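Side-chain contacts in 33 kDa chaperonin (Thermotoga maritima, PDB 1VQ0), which probably acts as a redox-regulated molecular chaperone that protects thermally unfolding and oxidatively damaged proteins from irreversible aggregation: residues Lys251-Val256 against Gly271-Lys276; Lys260-Met265 against Glu287-Leu292; Asn40-Ser45 against Val50-Ala55; Arg126-Arg129 against Thr135-Val138; Arg83-Gln88 against Gly118-Gly123. One frame throughout, in Å; residues are numbered along the deposited sequence.

Contact 1: Lys251-Val256 against Gly271-Lys276; sequences KNALLV and GEVVCK. With ZN (zinc ion), chain C.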
# COMPACT_ATOMS: atom_id res chain seq x y z
N LYS A 251 6.82 29.55 -4.90
CA LYS A 251 6.23 30.31 -5.98
C LYS A 251 5.47 29.36 -6.94
O LYS A 251 4.36 29.67 -7.36
CB LYS A 251 7.30 31.13 -6.72
N ASN A 252 6.07 28.21 -7.24
CA ASN A 252 5.42 27.17 -8.04
C ASN A 252 4.16 26.60 -7.37
O ASN A 252 3.14 26.31 -8.03
CB ASN A 252 6.40 26.02 -8.33
CG ASN A 252 7.50 26.43 -9.32
OD1 ASN A 252 7.33 27.38 -10.10
ND2 ASN A 252 8.62 25.72 -9.28
N ALA A 253 4.22 26.47 -6.04
CA ALA A 253 3.05 26.00 -5.30
C ALA A 253 1.89 26.97 -5.52
O ALA A 253 0.75 26.57 -5.62
CB ALA A 253 3.37 25.83 -3.79
N LEU A 254 2.19 28.26 -5.61
CA LEU A 254 1.13 29.23 -5.83
C LEU A 254 0.65 29.26 -7.26
O LEU A 254 -0.50 29.58 -7.52
CB LEU A 254 1.60 30.63 -5.45
CG LEU A 254 1.88 30.89 -3.97
CD1 LEU A 254 2.49 32.28 -3.83
CD2 LEU A 254 0.64 30.73 -3.07
N LEU A 255 1.54 28.93 -8.20
CA LEU A 255 1.19 28.90 -9.62
C LEU A 255 0.17 27.80 -10.01
O LEU A 255 -0.58 27.95 -10.99
CB LEU A 255 2.45 28.76 -10.49
CG LEU A 255 3.13 30.07 -10.90
CD1 LEU A 255 4.35 29.77 -11.79
CD2 LEU A 255 2.17 31.05 -11.62
N VAL A 256 0.14 26.72 -9.22
CA VAL A 256 -0.80 25.63 -9.39
C VAL A 256 -2.20 25.95 -8.84
O VAL A 256 -3.15 25.20 -9.10
CB VAL A 256 -0.30 24.31 -8.71
CG1 VAL A 256 1.07 23.88 -9.29
CG2 VAL A 256 -0.24 24.44 -7.20
N GLY A 271 0.32 36.87 0.04
CA GLY A 271 0.15 35.43 -0.02
C GLY A 271 1.22 34.70 0.79
O GLY A 271 2.41 35.09 0.77
N GLU A 272 0.81 33.66 1.50
CA GLU A 272 1.74 32.85 2.27
C GLU A 272 1.66 31.37 1.92
O GLU A 272 0.59 30.84 1.75
CB GLU A 272 1.52 33.03 3.77
CG GLU A 272 1.38 34.48 4.20
CD GLU A 272 1.55 34.68 5.70
OE1 GLU A 272 1.52 33.66 6.43
OE2 GLU A 272 1.73 35.83 6.14
N VAL A 273 2.83 30.78 1.77
CA VAL A 273 3.03 29.35 1.67
C VAL A 273 3.91 28.92 2.85
O VAL A 273 4.96 29.47 3.08
CB VAL A 273 3.72 28.95 0.33
CG1 VAL A 273 3.77 27.42 0.15
CG2 VAL A 273 2.99 29.56 -0.85
N VAL A 274 3.44 27.93 3.59
CA VAL A 274 4.14 27.37 4.72
C VAL A 274 4.46 25.91 4.34
O VAL A 274 3.57 25.15 4.03
CB VAL A 274 3.28 27.39 5.99
CG1 VAL A 274 4.01 26.72 7.14
CG2 VAL A 274 2.87 28.80 6.35
N CYS A 275 5.73 25.56 4.34
CA CYS A 275 6.17 24.19 4.09
C CYS A 275 5.76 23.31 5.26
O CYS A 275 6.04 23.61 6.43
CB CYS A 275 7.69 24.15 3.93
SG CYS A 275 8.29 22.47 3.85
N LYS A 276 5.03 22.25 4.94
CA LYS A 276 4.47 21.38 5.99
C LYS A 276 5.59 20.59 6.67
O LYS A 276 5.43 20.15 7.80
CB LYS A 276 3.40 20.45 5.40
CG LYS A 276 3.96 19.34 4.47
CD LYS A 276 2.87 18.54 3.73
CE LYS A 276 3.54 17.50 2.81
NZ LYS A 276 2.71 16.27 2.52
ZN ZN C . 10.54 22.83 4.09

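Contact 2: Lys260-Met265 against Glu287-Leu292; sequences KELEDM and EELEEL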
# COMPACT_ATOMS: atom_id res chain seq x y z
N LYS A 260 -8.54 32.47 -9.12
CA LYS A 260 -9.40 33.07 -8.08
C LYS A 260 -8.77 33.12 -6.69
O LYS A 260 -8.92 34.12 -5.98
CB LYS A 260 -10.73 32.30 -7.98
N GLU A 261 -8.09 32.04 -6.29
CA GLU A 261 -7.31 32.03 -5.02
C GLU A 261 -6.23 33.11 -4.98
O GLU A 261 -6.09 33.82 -3.97
CB GLU A 261 -6.66 30.66 -4.79
CG GLU A 261 -7.66 29.51 -4.70
CD GLU A 261 -6.98 28.18 -4.44
OE1 GLU A 261 -6.05 28.16 -3.59
OE2 GLU A 261 -7.37 27.18 -5.10
N LEU A 262 -5.49 33.23 -6.08
CA LEU A 262 -4.41 34.21 -6.23
C LEU A 262 -4.93 35.63 -6.27
O LEU A 262 -4.24 36.56 -5.84
CB LEU A 262 -3.56 33.91 -7.48
CG LEU A 262 -2.57 32.73 -7.40
CD1 LEU A 262 -1.97 32.41 -8.77
CD2 LEU A 262 -1.46 32.97 -6.39
N GLU A 263 -6.14 35.81 -6.80
CA GLU A 263 -6.82 37.12 -6.81
C GLU A 263 -7.19 37.57 -5.39
O GLU A 263 -7.04 38.75 -5.04
CB GLU A 263 -8.13 37.07 -7.63
CG GLU A 263 -7.99 36.71 -9.11
CD GLU A 263 -7.86 37.93 -10.01
OE1 GLU A 263 -7.12 38.89 -9.66
OE2 GLU A 263 -8.49 37.92 -11.08
N ASP A 264 -7.68 36.62 -4.60
CA ASP A 264 -8.12 36.86 -3.23
C ASP A 264 -6.97 37.23 -2.31
O ASP A 264 -7.13 38.11 -1.47
CB ASP A 264 -8.86 35.65 -2.67
CG ASP A 264 -10.27 35.55 -3.19
OD1 ASP A 264 -10.87 36.59 -3.57
OD2 ASP A 264 -10.88 34.46 -3.26
N MET A 265 -5.82 36.55 -2.48
CA MET A 265 -4.57 36.93 -1.82
C MET A 265 -4.12 38.32 -2.25
O MET A 265 -3.62 39.07 -1.43
CB MET A 265 -3.45 35.96 -2.16
CG MET A 265 -3.63 34.57 -1.63
SD MET A 265 -2.32 33.51 -2.23
CE MET A 265 -2.93 31.87 -1.63
N GLU A 287 2.66 42.86 -5.65
CA GLU A 287 3.30 42.92 -6.95
C GLU A 287 3.69 41.52 -7.43
O GLU A 287 3.47 41.19 -8.59
CB GLU A 287 4.53 43.84 -6.93
N GLU A 288 4.25 40.70 -6.53
CA GLU A 288 4.65 39.33 -6.87
C GLU A 288 3.43 38.50 -7.27
O GLU A 288 3.53 37.66 -8.17
CB GLU A 288 5.40 38.65 -5.72
CG GLU A 288 6.82 39.18 -5.50
CD GLU A 288 7.44 38.61 -4.24
OE1 GLU A 288 6.92 38.83 -3.14
OE2 GLU A 288 8.45 37.91 -4.37
N LEU A 289 2.30 38.73 -6.60
CA LEU A 289 1.04 38.05 -6.94
C LEU A 289 0.47 38.55 -8.28
O LEU A 289 -0.06 37.77 -9.08
CB LEU A 289 -0.02 38.23 -5.83
CG LEU A 289 0.27 37.58 -4.46
CD1 LEU A 289 -0.51 38.25 -3.34
CD2 LEU A 289 0.01 36.09 -4.47
N GLU A 290 0.58 39.85 -8.53
CA GLU A 290 0.24 40.39 -9.83
C GLU A 290 1.09 39.69 -10.89
O GLU A 290 0.57 39.27 -11.92
CB GLU A 290 0.45 41.90 -9.85
CG GLU A 290 -0.63 42.67 -9.10
CD GLU A 290 -0.29 44.14 -8.85
OE1 GLU A 290 0.88 44.56 -9.09
OE2 GLU A 290 -1.21 44.88 -8.42
N GLU A 291 2.38 39.54 -10.62
CA GLU A 291 3.32 38.91 -11.56
C GLU A 291 2.85 37.50 -11.91
O GLU A 291 2.78 37.15 -13.08
CB GLU A 291 4.74 38.85 -10.97
CG GLU A 291 5.66 39.99 -11.37
CD GLU A 291 6.79 40.21 -10.36
OE1 GLU A 291 7.10 39.29 -9.54
OE2 GLU A 291 7.36 41.33 -10.39
N LEU A 292 2.56 36.70 -10.89
CA LEU A 292 2.10 35.32 -11.09
C LEU A 292 0.76 35.26 -11.87
O LEU A 292 0.63 34.46 -12.81
CB LEU A 292 1.99 34.61 -9.75
CG LEU A 292 3.28 34.50 -8.92
CD1 LEU A 292 3.00 33.78 -7.60
CD2 LEU A 292 4.39 33.78 -9.69

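Contact 3: Asn40-Ser45 against Val50-Ala55; sequences NRHALS and VVLGRA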
# COMPACT_ATOMS: atom_id res chain seq x y z
N ASN A 40 11.21 22.75 17.78
CA ASN A 40 11.25 24.17 17.59
C ASN A 40 10.68 24.67 16.27
O ASN A 40 9.96 25.66 16.24
CB ASN A 40 12.66 24.72 17.81
CG ASN A 40 13.18 24.42 19.22
OD1 ASN A 40 12.42 24.46 20.17
ND2 ASN A 40 14.45 24.04 19.32
N ARG A 41 11.00 24.02 15.16
CA ARG A 41 10.47 24.44 13.84
C ARG A 41 8.95 24.44 13.83
O ARG A 41 8.29 25.42 13.47
CB ARG A 41 11.04 23.55 12.74
CG ARG A 41 12.49 23.88 12.39
CD ARG A 41 13.02 23.03 11.25
NE ARG A 41 14.34 23.46 10.75
CZ ARG A 41 14.57 24.55 10.02
NH1 ARG A 41 13.60 25.39 9.67
NH2 ARG A 41 15.81 24.81 9.66
N HIS A 42 8.39 23.35 14.35
CA HIS A 42 6.94 23.13 14.40
C HIS A 42 6.26 23.59 15.66
O HIS A 42 5.06 23.45 15.75
CB HIS A 42 6.67 21.63 14.26
CG HIS A 42 6.98 21.08 12.91
ND1 HIS A 42 6.36 21.52 11.75
CD2 HIS A 42 7.82 20.07 12.54
CE1 HIS A 42 6.80 20.80 10.73
NE2 HIS A 42 7.69 19.92 11.18
N ALA A 43 7.01 24.10 16.63
CA ALA A 43 6.47 24.53 17.91
C ALA A 43 5.58 23.42 18.50
O ALA A 43 4.42 23.67 18.90
CB ALA A 43 5.70 25.87 17.77
N LEU A 44 6.15 22.22 18.55
CA LEU A 44 5.45 21.03 19.03
C LEU A 44 5.16 21.10 20.52
O LEU A 44 5.97 21.54 21.30
CB LEU A 44 6.27 19.75 18.75
CG LEU A 44 6.63 19.42 17.29
CD1 LEU A 44 7.38 18.17 17.25
CD2 LEU A 44 5.39 19.31 16.38
N SER A 45 4.00 20.61 20.91
CA SER A 45 3.68 20.35 22.30
C SER A 45 4.56 19.22 22.80
O SER A 45 5.23 18.53 22.00
CB SER A 45 2.21 19.92 22.38
OG SER A 45 2.02 18.62 21.78
N VAL A 50 6.93 13.82 21.39
CA VAL A 50 7.25 12.42 21.63
C VAL A 50 6.74 11.57 20.45
O VAL A 50 7.41 10.66 19.99
CB VAL A 50 6.67 11.97 23.01
CG1 VAL A 50 6.76 10.43 23.19
CG2 VAL A 50 7.41 12.66 24.14
N VAL A 51 5.54 11.89 19.96
CA VAL A 51 4.94 11.12 18.87
C VAL A 51 5.75 11.25 17.57
O VAL A 51 6.16 10.26 16.97
CB VAL A 51 3.47 11.57 18.59
CG1 VAL A 51 2.86 10.75 17.44
CG2 VAL A 51 2.61 11.37 19.82
N LEU A 52 5.97 12.48 17.14
CA LEU A 52 6.83 12.76 16.00
C LEU A 52 8.28 12.27 16.19
O LEU A 52 8.86 11.76 15.27
CB LEU A 52 6.78 14.22 15.61
CG LEU A 52 7.52 14.63 14.31
CD1 LEU A 52 7.16 13.73 13.12
CD2 LEU A 52 7.30 16.07 13.92
N GLY A 53 8.84 12.47 17.38
CA GLY A 53 10.19 12.05 17.68
C GLY A 53 10.37 10.55 17.48
O GLY A 53 11.32 10.09 16.88
N ARG A 54 9.42 9.77 17.96
CA ARG A 54 9.52 8.36 17.82
C ARG A 54 9.49 7.94 16.36
O ARG A 54 10.23 7.01 15.95
CB ARG A 54 8.38 7.66 18.51
CG ARG A 54 8.47 7.58 20.06
CD ARG A 54 7.49 6.52 20.62
NE ARG A 54 7.30 6.67 22.05
CZ ARG A 54 6.42 5.97 22.77
NH1 ARG A 54 5.66 5.07 22.19
NH2 ARG A 54 6.29 6.18 24.06
N ALA A 55 8.66 8.64 15.60
CA ALA A 55 8.49 8.39 14.19
C ALA A 55 9.78 8.77 13.40
O ALA A 55 10.23 7.94 12.58
CB ALA A 55 7.29 9.09 13.65

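Contact 4: Arg126-Arg129 against Thr135-Val138; sequences RVVR and TPFV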
# COMPACT_ATOMS: atom_id res chain seq x y z
N ARG A 126 1.56 3.18 7.02
CA ARG A 126 2.04 3.16 5.65
C ARG A 126 3.53 3.42 5.58
O ARG A 126 4.03 4.25 6.30
CB ARG A 126 1.34 4.25 4.79
CG ARG A 126 0.02 3.86 4.40
CD ARG A 126 -0.73 4.77 3.45
NE ARG A 126 -1.09 5.96 4.14
CZ ARG A 126 -2.24 6.22 4.73
NH1 ARG A 126 -3.23 5.38 4.72
NH2 ARG A 126 -2.38 7.38 5.32
N VAL A 127 4.21 2.69 4.70
CA VAL A 127 5.59 2.95 4.30
C VAL A 127 5.65 3.14 2.79
O VAL A 127 5.25 2.26 2.01
CB VAL A 127 6.55 1.90 4.82
CG1 VAL A 127 8.00 2.11 4.27
CG2 VAL A 127 6.51 1.93 6.35
N VAL A 128 6.12 4.33 2.42
CA VAL A 128 6.34 4.75 1.02
C VAL A 128 7.82 4.67 0.71
O VAL A 128 8.64 5.25 1.41
CB VAL A 128 5.85 6.17 0.79
CG1 VAL A 128 5.90 6.57 -0.63
CG2 VAL A 128 4.41 6.28 1.30
N ARG A 129 8.15 3.90 -0.32
CA ARG A 129 9.52 3.76 -0.76
C ARG A 129 9.66 4.40 -2.14
O ARG A 129 9.17 3.91 -3.14
CB ARG A 129 9.89 2.31 -0.81
CG ARG A 129 10.16 1.73 0.55
CD ARG A 129 11.66 1.43 0.65
NE ARG A 129 11.91 0.05 0.46
CZ ARG A 129 13.06 -0.53 0.19
NH1 ARG A 129 14.22 0.04 -0.07
NH2 ARG A 129 13.02 -1.80 0.10
N THR A 135 6.29 5.97 -9.88
CA THR A 135 5.58 6.18 -8.62
C THR A 135 6.24 5.26 -7.64
O THR A 135 6.93 4.34 -8.05
CB THR A 135 4.08 5.83 -8.76
OG1 THR A 135 3.94 4.55 -9.37
CG2 THR A 135 3.34 6.82 -9.75
N PRO A 136 6.06 5.52 -6.34
CA PRO A 136 6.72 4.78 -5.27
C PRO A 136 6.03 3.46 -4.92
O PRO A 136 4.89 3.23 -5.34
CB PRO A 136 6.60 5.76 -4.07
CG PRO A 136 5.36 6.45 -4.31
CD PRO A 136 5.20 6.58 -5.78
N PHE A 137 6.76 2.59 -4.23
CA PHE A 137 6.18 1.45 -3.54
C PHE A 137 5.49 1.94 -2.29
O PHE A 137 6.00 2.82 -1.57
CB PHE A 137 7.24 0.39 -3.21
CG PHE A 137 7.94 -0.12 -4.41
CD1 PHE A 137 7.36 -1.05 -5.22
CD2 PHE A 137 9.18 0.39 -4.78
CE1 PHE A 137 8.00 -1.51 -6.38
CE2 PHE A 137 9.83 -0.07 -5.95
CZ PHE A 137 9.22 -1.02 -6.74
N VAL A 138 4.30 1.43 -2.07
CA VAL A 138 3.56 1.77 -0.84
C VAL A 138 2.99 0.49 -0.22
O VAL A 138 2.39 -0.34 -0.91
CB VAL A 138 2.34 2.71 -1.04
CG1 VAL A 138 1.78 3.15 0.33
CG2 VAL A 138 2.62 3.89 -1.94

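Contact 5: Arg83-Gln88 against Gly118-Gly123; sequences RRVVAQ and GAIGQG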
# COMPACT_ATOMS: atom_id res chain seq x y z
N ARG A 83 -4.10 12.75 14.73
CA ARG A 83 -4.65 12.50 13.39
C ARG A 83 -3.70 11.83 12.42
O ARG A 83 -4.04 10.83 11.78
CB ARG A 83 -5.27 13.75 12.78
CG ARG A 83 -6.30 14.45 13.64
CD ARG A 83 -7.33 15.38 12.90
NE ARG A 83 -6.79 16.32 11.91
CZ ARG A 83 -6.21 17.51 12.16
NH1 ARG A 83 -6.03 17.95 13.42
NH2 ARG A 83 -5.78 18.24 11.14
N ARG A 84 -2.52 12.42 12.29
CA ARG A 84 -1.52 11.96 11.33
C ARG A 84 -0.10 12.28 11.78
O ARG A 84 0.16 13.35 12.32
CB ARG A 84 -1.73 12.61 9.94
CG ARG A 84 -1.26 11.66 8.84
CD ARG A 84 -1.74 12.06 7.52
NE ARG A 84 -1.43 11.10 6.45
CZ ARG A 84 -1.92 11.24 5.20
NH1 ARG A 84 -2.70 12.26 4.88
NH2 ARG A 84 -1.64 10.39 4.25
N VAL A 85 0.79 11.30 11.57
CA VAL A 85 2.20 11.39 11.87
C VAL A 85 2.99 10.89 10.68
O VAL A 85 2.84 9.73 10.26
CB VAL A 85 2.56 10.52 13.09
CG1 VAL A 85 3.96 10.77 13.51
CG2 VAL A 85 1.64 10.77 14.22
N VAL A 86 3.87 11.76 10.15
CA VAL A 86 4.62 11.50 8.93
C VAL A 86 6.13 11.76 9.16
O VAL A 86 6.53 12.83 9.63
CB VAL A 86 4.12 12.41 7.76
CG1 VAL A 86 4.86 12.14 6.49
CG2 VAL A 86 2.68 12.19 7.49
N ALA A 87 6.94 10.76 8.91
CA ALA A 87 8.37 10.94 9.03
C ALA A 87 9.06 10.37 7.84
O ALA A 87 8.85 9.21 7.52
CB ALA A 87 8.89 10.34 10.31
N GLN A 88 9.87 11.22 7.18
CA GLN A 88 10.66 10.81 6.03
C GLN A 88 12.16 10.82 6.33
O GLN A 88 12.64 11.73 6.95
CB GLN A 88 10.38 11.73 4.91
CG GLN A 88 11.02 11.35 3.60
CD GLN A 88 10.52 12.22 2.50
OE1 GLN A 88 11.11 13.25 2.20
NE2 GLN A 88 9.45 11.80 1.86
N GLY A 118 -2.85 6.76 22.53
CA GLY A 118 -4.07 7.57 22.60
C GLY A 118 -4.02 8.70 21.59
O GLY A 118 -5.00 9.04 20.95
N ALA A 119 -2.85 9.32 21.42
CA ALA A 119 -2.77 10.44 20.47
C ALA A 119 -3.11 9.94 19.06
O ALA A 119 -3.74 10.63 18.29
CB ALA A 119 -1.41 11.05 20.48
N ILE A 120 -2.62 8.74 18.71
CA ILE A 120 -2.82 8.20 17.35
C ILE A 120 -4.19 7.55 17.17
O ILE A 120 -4.84 7.68 16.12
CB ILE A 120 -1.68 7.21 17.03
CG1 ILE A 120 -0.36 7.98 16.88
CG2 ILE A 120 -2.04 6.32 15.78
CD1 ILE A 120 0.85 7.09 16.85
N GLY A 121 -4.63 6.84 18.18
CA GLY A 121 -5.90 6.13 18.10
C GLY A 121 -5.85 4.94 17.15
O GLY A 121 -4.77 4.39 16.87
N GLN A 122 -7.01 4.59 16.66
CA GLN A 122 -7.26 3.47 15.76
C GLN A 122 -6.87 3.90 14.38
O GLN A 122 -7.33 4.95 13.91
CB GLN A 122 -8.76 3.13 15.70
CG GLN A 122 -9.39 2.60 16.95
CD GLN A 122 -8.51 1.63 17.62
OE1 GLN A 122 -8.32 0.51 17.12
NE2 GLN A 122 -7.89 2.05 18.72
N GLY A 123 -6.10 3.08 13.70
CA GLY A 123 -5.66 3.42 12.38
C GLY A 123 -4.63 2.50 11.77
O GLY A 123 -4.57 1.31 12.09

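Contact 1: Lys251-Val256 against Gly271-Lys276
Val273, on a short strand, reaches Ala253 and Leu254 on one side of helix 247-255, and those three residues carry the whole side-chain contact. Read along the strand, the account starts at Gly271, whose backbone pairs with Phe284 of strand 281-284. Glu272 turns the other way, and its carboxylate forms a salt bridge with Arg281 on the partner strand. At Val273 the side chain faces the helix again, and its two methyls divide the work. CG2 presses on the forked end of Leu254, 3.4 Å from CD2, closer than methyl groups usually sit, and it also lies 3.6 Å from the branch carbon CG of Leu254. CG1, anti to the backbone N (chi1 -173°), falls instead near the smaller neighbour, 4.3 Å from Ala253 CB. Leu254 and Val273 thus slide past one another, pointing opposite ways. Leu254 is also touched by Leu262 and Met265 of helix 259-268, by Leu292 and by Phe284, and is the buried member of the trio. Val274 touches Arg281. The strand ends there, and Cys275 SG binds the zinc ion at 2.3 Å, while the amine of Lys276 beyond it is hydrogen-bonded to the hydroxyl of Tyr98. Cys243, Cys245 and Cys278 complete the shell, with no disulfide formed in this structure. A helix packed on a two-stranded hairpin that carries part of a four-cysteine zinc site is characteristic of the reduced, zinc-bound redox-switch domain of Hsp33.

Contact 2: Lys260-Met265 against Glu287-Leu292
Leu289, which buries more surface here than any other residue of the two helices, inserts its forked end between Leu262 and Met265. Its CD2 is shared between Leu262 and the methionine, while CD1 meets Met265 alone. CD2 comes to the corresponding methyl of the opposite leucine, Leu262 CD2, at 3.9 Å, the two side chains passing at a slant. CD1 turns to the next helical turn and sits 3.9 Å from Met265 CB and 3.7 Å from Met265 O, so this branch covers the root of the methionine and its backbone as well. Met265 runs across Leu289 at about a right angle. From CG outward its chain is extended (chi2 175°), which carries the sulfur past the leucine: Met265 SD is 4.1 Å from Leu289 CD2, and the methyl beyond leads away from segment 287-292. The segments run in roughly opposite senses and come nearest at Leu262 and Leu289, whose CA atoms are 6.7 Å apart. They belong to the C-terminal zinc-binding domain of the Hsp33 fold, where helices 247-255, 259-268 and 286-298 gather about a small hairpin. Helix 247-255 covers one side of the interface through Leu254 and Leu255. Leu262 is further enclosed by Leu293 and by the side chain of Lys296, one turn beyond the segment. No hydrogen bond links the segments; their charged residues lie on other sides of the helices, as with Glu288, whose OE2 forms a salt bridge with Arg247 while OE1 accepts a hydrogen bond from the backbone N of Ser285.

Contact 3: Asn40-Ser45 against Val50-Ala55
The imidazole of His42 is the flat group here, and Leu52 approaches it obliquely, with Leu52 CD2 4.3 Å from His42 CD2. The ring's polar corner has partners beyond the two segments: NE2 is hydrogen-bonded to the carbonyl of Gly97 and more weakly to that of Trp277, while Asn279 also packs against the side chain. The same Leu52 methyl serves a second residue, coming within 3.9 Å of Leu44 CD1, and the two leucines cross at about a right angle. With CG anti to the backbone N (chi1 -173°), Leu52 reaches out from helix 46-62 to both of them. Helix 32-42 passes into helix 46-62 by a compact turn. A Schellman motif closes the first helix, with Ala43 at positive phi (50°) and Leu44 N bonded back to Arg39 O, and two residues on, Ser45 is the N-cap of the next helix, its OG bonded to Ala48 N. The turn thus drops Leu44 into the interior against the helix that follows. One methyl shared by an aliphatic and an aromatic neighbour makes for an apolar junction, while the imidazole's bonding to backbone carbonyls is consistent with a proton on NE2.

Contact 4: Arg126-Arg129 against Thr135-Val138
Val128 turns CG1 anti to its own amide nitrogen (chi1 -173°), and this brings the methyl alongside the ring of Pro136, 3.6 Å from Pro136 CB and 3.7 Å from Pro136 CG, the two side chains pointing the same way. They lie near the turn of a beta hairpin, strands 123-130 and 137-142, in which Val128 and Val138 form an antiparallel non-hydrogen-bonded pair and Arg129 and Phe137 a hydrogen-bonded one. The latter pair is joined both ways: Arg129 N to Phe137 O is short and nearly straight (2.7 Å, 168°), whereas Phe137 N to Arg129 O is longer and more bent (3.0 Å, 140°). On the face carrying the valines, Val128 CG2 and Val138 CG1 are 4.2 Å apart. On the other, Arg129 and Phe137 touch through CB atoms 4.1 Å apart; beyond that the arginine chain bends away to a salt bridge with Glu70. Arg126 sends its guanidinium to Glu77 and Asp75 on strand 71-78. Strand 137-142 is not the edge of the assembled sheet: Val138 takes part in an antiparallel ladder with a strand of the second subunit, and Phe137 packs on Tyr154 of that chain. Carbonyls of the hairpin also receive CA-H groups, as where Val138 CA lies 3.3 Å from Val127 O.

Contact 5: Arg83-Gln88 against Gly118-Gly123
This is apolar packing of a helix end on a strand, carried by Val85 and Ile120, in the layer where short helix 116-120 lies over the beginning of strand 84-90 in the large mixed sheet. Val85 CG2 and Ile120 CG1 are 4.3 Å apart, a loose touch of a methyl with the longer isoleucine branch. That branch, rather than the root of the side chain, makes the approach: CG1 stands anti to the carbonyl carbon (chi1 -69°), which carries it over toward the strand. Both residues are buried with further company. Val51 and Ala55 of helix 46-62 cover Val85, while Ile76 on the adjacent strand and Leu143 reach Ile120. The backbones come nearest at the start of the strand, where the CA atoms of Arg83 and Ile120 lie 6.1 Å apart. Even there Arg83 N is 4.2 Å from Ala119 O, too far for a hydrogen bond, and the Arg83 side chain heads away to Ala100 and Asn101. Just past the contact the helix ends: Gly121 takes positive phi (71°), the chain turns toward strand 123-130, and Gln122 is hydrogen-bonded through N to Asn79 OD1 and through OE1 to Lys134 NZ of the second subunit. With no hydrogen bond across the two segments, the touch of Val85 and Ile120 is purely apolar, resting on dispersion and on exclusion of water from two branched aliphatic side chains.

In the fold
Contacts 1 and 2 share one small core, their centres 11 Å apart, with Gly271 CA 3.8 Å from Met265 SD; this is the zinc-bearing end of the chain. Contact 3, though centred 23 Å from contact 1, meets it where His42 CE1 lies 3.3 Å from Lys276 O, and the His42 side chain is about 8 Å from the zinc ion. Contacts 3 and 5 (centres 12 Å apart) pack directly, Val51 CG1 standing 3.4 Å from Val85 CG2. Contact 5 joins contact 4, 17 Å away between centres, through the same sheet, where Arg84 and Arg126 both reach Asp75. Contact 2 lies farthest afield, its centre about 35 Å from those of contacts 4 and 5.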